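Local atomic coordinates of DUF5037 domain-containing protein (Ruminococcus gnavus, PDB entry 4GL6), a protein that is of unknown function but belongs to the DUF5037 family and combines an antiparallel and a mixed beta-sheet with flanking helices. Residues Ile6-Lys9 with Ile10-Leu14; Ser120-Lys123 with Asn124-Asp127. All coordinates share one frame; numbering follows the deposited sequence.

Interaction 1 and interaction 2 are both local, each made by residues three or four apart along one helix or at its start, and they come in series along the chain. Residues 6-14 form most of the N-terminal helix 6-18, which packs on the antiparallel sheet of strands 22-28, 40-46, 54-59 and 69-70. Residues 120-127 run from the loop and N-cap into the short helix 122-129, which follows strand 99-104 and precedes strand 140-147 in the chain. The centres of the two contacts lie 28 Å apart and their nearest atoms about 13 Å, so they do not touch: the helices pack on different parts of the fold, 6-18 on the antiparallel sheet and 122-129 beside the long helix 75-95.

Interaction 1. Residues Ile6-Lys9 with Ile10-Leu14; sequences ISIK and IETYL
The CG2 methyl of I6 lies against CD1 of I10 at 4.0 Å, one turn further along an amphipathic alpha-helix. I10 has CG1 beside its backbone N and anti to its carbonyl carbon (chi1 -65°), which sets CG1 on the N-terminal side, and the extended chi2 (167°) carries CD1 on toward I6. Branched aliphatic chains suit this side because it packs on the antiparallel sheet: I6 touches W27 and I40, while the buried I10 rests on V24, A42 and Y58.

On the more exposed side, T12 turns its hydroxyl back onto the preceding turn. Its OG1 donates to I8 O at 2.7 Å, and T12 N donates to the same oxygen at 2.9 Å. The two donors arrive from opposite faces of the carbonyl plane, each tilted about 30° from it, so one oxygen is gripped twice and the hydroxyl donates within its own helix.

E11 CG, beside its backbone N, lies 3.3 Å from S7 O, the oxygen that also takes the straight backbone bond from E11 N. The E11 carboxylate goes on to V24 N, tying the helix to strand 22-28. K9 stretches the other way, fully extended, and NZ meets S66 O and N60 OD1. One turn on from K9 comes Y13, whose OH bonds D73: Y13 N donates to K9 O at 3.0 Å and its CB stands 3.6 Å from that oxygen.

Interaction 2. Residues Ser120-Lys123 with Asn124-Asp127; sequences SQWK and NYVD
W122 leaves its backbone with CG anti to N (chi1 -167°), a torsion that carries the indole from CB forward over the next turn. On the pyrrole side, CD1 meets CG2 of V126 at 3.6 Å, and NE1 lies close to the same methyl while bonding L171 O. At the far rim of the six-membered ring, CZ3 lies 4.2 Å from Y125 CD2. Y125 directs its edge at the indole face, a T-shaped pair with planes 64° apart and centroids separated by 5.7 Å. Broad rings suit this side, since helix 75-95 lies beside it: W122 touches Q83 and M87, Y125 touches L80, and Y125 OH reaches L139 O.

These contacts span the N-terminal end of alpha-helix 122-129, with Q121 at the N-cap. Q121 O accepts from Y125 N at 3.2 Å in the carbonyl plane, and more weakly from N124 N. The side chains of Q121 and N124 lie side by side and point the same way, their amide planes turned 75° apart, while N124 ND2 bonds E118 O of the short helix 116-119 just before. V126 N gives W122 O a nearly straight bond of 2.9 Å, and V126 CG2 sits 3.4 Å from that same W122 O.

Interaction 1. Residues Ile6-Lys9 with Ile10-Leu14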
loop_
_atom_site.group_PDB
_atom_site.type_symbol
_atom_site.label_atom_id
_atom_site.label_comp_id
_atom_site.label_asym_id
_atom_site.label_seq_id
_atom_site.Cartn_x
_atom_site.Cartn_y
_atom_site.Cartn_z
ATOM N N ILE A 6 -8.241 -16.313 -17.718
ATOM C CA ILE A 6 -8.719 -15.287 -16.785
ATOM C C ILE A 6 -7.815 -14.054 -16.706
ATOM O O ILE A 6 -8.297 -12.927 -16.581
ATOM C CB ILE A 6 -9.001 -15.922 -15.403
ATOM C CG1 ILE A 6 -10.236 -16.841 -15.530
ATOM C CG2 ILE A 6 -9.237 -14.876 -14.328
ATOM C CD1 ILE A 6 -10.555 -17.666 -14.308
ATOM N N SER A 7 -6.513 -14.268 -16.819
ATOM C CA SER A 7 -5.549 -13.163 -16.766
ATOM C C SER A 7 -5.714 -12.210 -17.938
ATOM O O SER A 7 -5.701 -10.992 -17.746
ATOM C CB SER A 7 -4.113 -13.688 -16.726
ATOM O OG SER A 7 -3.940 -14.540 -15.619
ATOM N N ILE A 8 -5.900 -12.776 -19.132
ATOM C CA ILE A 8 -6.064 -11.989 -20.357
ATOM C C ILE A 8 -7.369 -11.183 -20.297
ATOM O O ILE A 8 -7.399 -10.038 -20.762
ATOM C CB ILE A 8 -5.979 -12.864 -21.652
ATOM C CG1 ILE A 8 -4.536 -13.355 -21.922
ATOM C CG2 ILE A 8 -6.482 -12.110 -22.889
ATOM C CD1 ILE A 8 -3.944 -14.358 -20.938
ATOM N N LYS A 9 -8.425 -11.768 -19.718
ATOM C CA LYS A 9 -9.702 -11.058 -19.571
ATOM C C LYS A 9 -9.532 -9.814 -18.681
ATOM O O LYS A 9 -9.997 -8.729 -19.040
ATOM C CB LYS A 9 -10.813 -11.974 -19.026
ATOM C CG LYS A 9 -11.273 -13.110 -19.945
ATOM C CD LYS A 9 -12.470 -13.844 -19.341
ATOM C CE LYS A 9 -12.927 -15.026 -20.185
ATOM N NZ LYS A 9 -14.123 -15.711 -19.618
ATOM N N ILE A 10 -8.830 -9.980 -17.560
ATOM C CA ILE A 10 -8.581 -8.893 -16.602
ATOM C C ILE A 10 -7.673 -7.832 -17.212
ATOM O O ILE A 10 -7.969 -6.638 -17.105
ATOM C CB ILE A 10 -7.973 -9.405 -15.267
ATOM C CG1 ILE A 10 -8.981 -10.309 -14.543
ATOM C CG2 ILE A 10 -7.618 -8.238 -14.336
ATOM C CD1 ILE A 10 -8.417 -11.102 -13.396
ATOM N N GLU A 11 -6.576 -8.267 -17.835
ATOM C CA GLU A 11 -5.643 -7.355 -18.531
ATOM C C GLU A 11 -6.375 -6.530 -19.616
ATOM O O GLU A 11 -6.171 -5.308 -19.711
ATOM C CB GLU A 11 -4.451 -8.126 -19.141
ATOM C CG GLU A 11 -3.430 -8.654 -18.125
ATOM C CD GLU A 11 -2.385 -9.618 -18.704
ATOM O OE1 GLU A 11 -2.364 -9.880 -19.930
ATOM O OE2 GLU A 11 -1.550 -10.127 -17.923
ATOM N N THR A 12 -7.231 -7.194 -20.400
ATOM C CA THR A 12 -7.990 -6.523 -21.467
ATOM C C THR A 12 -8.957 -5.485 -20.905
ATOM O O THR A 12 -9.059 -4.383 -21.446
ATOM C CB THR A 12 -8.758 -7.528 -22.345
ATOM O OG1 THR A 12 -7.821 -8.442 -22.908
ATOM C CG2 THR A 12 -9.525 -6.831 -23.484
ATOM N N TYR A 13 -9.640 -5.833 -19.816
ATOM C CA TYR A 13 -10.558 -4.899 -19.165
ATOM C C TYR A 13 -9.832 -3.631 -18.668
ATOM O O TYR A 13 -10.250 -2.522 -18.989
ATOM C CB TYR A 13 -11.346 -5.565 -18.014
ATOM C CG TYR A 13 -11.867 -4.542 -17.034
ATOM C CD1 TYR A 13 -12.972 -3.750 -17.342
ATOM C CD2 TYR A 13 -11.201 -4.307 -15.828
ATOM C CE1 TYR A 13 -13.424 -2.774 -16.451
ATOM C CE2 TYR A 13 -11.637 -3.330 -14.945
ATOM C CZ TYR A 13 -12.745 -2.563 -15.256
ATOM O OH TYR A 13 -13.178 -1.624 -14.354
ATOM N N LEU A 14 -8.775 -3.819 -17.877
ATOM C CA LEU A 14 -7.997 -2.710 -17.301
ATOM C C LEU A 14 -7.451 -1.749 -18.358
ATOM O O LEU A 14 -7.554 -0.518 -18.192
ATOM C CB LEU A 14 -6.870 -3.233 -16.394
ATOM C CG LEU A 14 -7.308 -3.857 -15.063
ATOM C CD1 LEU A 14 -6.176 -4.543 -14.315
ATOM C CD2 LEU A 14 -7.898 -2.791 -14.156
#

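Interaction 2. Residues Ser120-Lys123 with Asn124-Asp127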
loop_
_atom_site.group_PDB
_atom_site.type_symbol
_atom_site.label_atom_id
_atom_site.label_comp_id
_atom_site.label_asym_id
_atom_site.label_seq_id
_atom_site.Cartn_x
_atom_site.Cartn_y
_atom_site.Cartn_z
ATOM N N SER A 120 -9.730 9.344 -6.902
ATOM C CA SER A 120 -8.258 9.322 -6.946
ATOM C C SER A 120 -7.579 10.652 -6.595
ATOM O O SER A 120 -6.374 10.679 -6.414
ATOM C CB SER A 120 -7.776 8.873 -8.319
ATOM O OG SER A 120 -8.103 9.856 -9.285
ATOM N N GLN A 121 -8.315 11.756 -6.548
ATOM C CA GLN A 121 -7.749 13.019 -6.079
ATOM C C GLN A 121 -7.692 12.971 -4.547
ATOM O O GLN A 121 -8.729 12.854 -3.871
ATOM C CB GLN A 121 -8.595 14.192 -6.481
ATOM C CG GLN A 121 -8.747 14.364 -7.966
ATOM C CD GLN A 121 -9.390 15.692 -8.248
ATOM O OE1 GLN A 121 -10.568 15.754 -8.573
ATOM N NE2 GLN A 121 -8.652 16.765 -8.004
ATOM N N TRP A 122 -6.483 13.094 -4.011
ATOM C CA TRP A 122 -6.244 13.025 -2.568
ATOM C C TRP A 122 -7.156 13.932 -1.762
ATOM O O TRP A 122 -7.732 13.495 -0.767
ATOM C CB TRP A 122 -4.781 13.308 -2.269
ATOM C CG TRP A 122 -4.434 12.956 -0.873
ATOM C CD1 TRP A 122 -4.349 13.801 0.209
ATOM C CD2 TRP A 122 -4.167 11.639 -0.352
ATOM N NE1 TRP A 122 -4.025 13.113 1.337
ATOM C CE2 TRP A 122 -3.908 11.815 1.078
ATOM C CE3 TRP A 122 -4.106 10.369 -0.897
ATOM C CZ2 TRP A 122 -3.599 10.757 1.906
ATOM C CZ3 TRP A 122 -3.787 9.309 -0.051
ATOM C CH2 TRP A 122 -3.538 9.502 1.318
ATOM N N LYS A 123 -7.322 15.175 -2.211
ATOM C CA LYS A 123 -8.207 16.130 -1.529
ATOM C C LYS A 123 -9.655 15.605 -1.329
ATOM O O LYS A 123 -10.228 15.788 -0.256
ATOM C CB LYS A 123 -8.210 17.500 -2.214
ATOM C CG LYS A 123 -8.566 17.511 -3.700
ATOM C CD LYS A 123 -9.100 18.874 -4.167
ATOM C CE LYS A 123 -9.609 18.817 -5.603
ATOM N NZ LYS A 123 -10.431 19.998 -5.973
ATOM N N ASN A 124 -10.210 14.923 -2.334
ATOM C CA ASN A 124 -11.568 14.365 -2.259
ATOM C C ASN A 124 -11.644 13.182 -1.340
ATOM O O ASN A 124 -12.663 12.969 -0.671
ATOM C CB ASN A 124 -12.071 13.920 -3.634
ATOM C CG ASN A 124 -12.314 15.073 -4.571
ATOM O OD1 ASN A 124 -12.599 16.189 -4.151
ATOM N ND2 ASN A 124 -12.237 14.799 -5.856
ATOM N N TYR A 125 -10.582 12.383 -1.353
ATOM C CA TYR A 125 -10.496 11.201 -0.515
ATOM C C TYR A 125 -10.461 11.595 0.965
ATOM O O TYR A 125 -11.167 11.003 1.772
ATOM C CB TYR A 125 -9.294 10.340 -0.928
ATOM C CG TYR A 125 -9.087 9.131 -0.057
ATOM C CD1 TYR A 125 -10.089 8.174 0.083
ATOM C CD2 TYR A 125 -7.875 8.923 0.621
ATOM C CE1 TYR A 125 -9.901 7.039 0.897
ATOM C CE2 TYR A 125 -7.676 7.792 1.440
ATOM C CZ TYR A 125 -8.695 6.867 1.572
ATOM O OH TYR A 125 -8.495 5.786 2.347
ATOM N N VAL A 126 -9.627 12.579 1.292
ATOM C CA VAL A 126 -9.524 13.129 2.652
ATOM C C VAL A 126 -10.859 13.699 3.122
ATOM O O VAL A 126 -11.239 13.515 4.272
ATOM C CB VAL A 126 -8.425 14.219 2.746
ATOM C CG1 VAL A 126 -8.503 14.998 4.059
ATOM C CG2 VAL A 126 -7.049 13.596 2.571
ATOM N N ASP A 127 -11.545 14.409 2.231
ATOM C CA ASP A 127 -12.879 14.961 2.515
ATOM C C ASP A 127 -13.853 13.827 2.861
ATOM O O ASP A 127 -14.606 13.938 3.827
ATOM C CB ASP A 127 -13.402 15.796 1.328
ATOM C CG ASP A 127 -14.906 16.048 1.403
ATOM O OD1 ASP A 127 -15.344 16.728 2.359
ATOM O OD2 ASP A 127 -15.647 15.536 0.522
#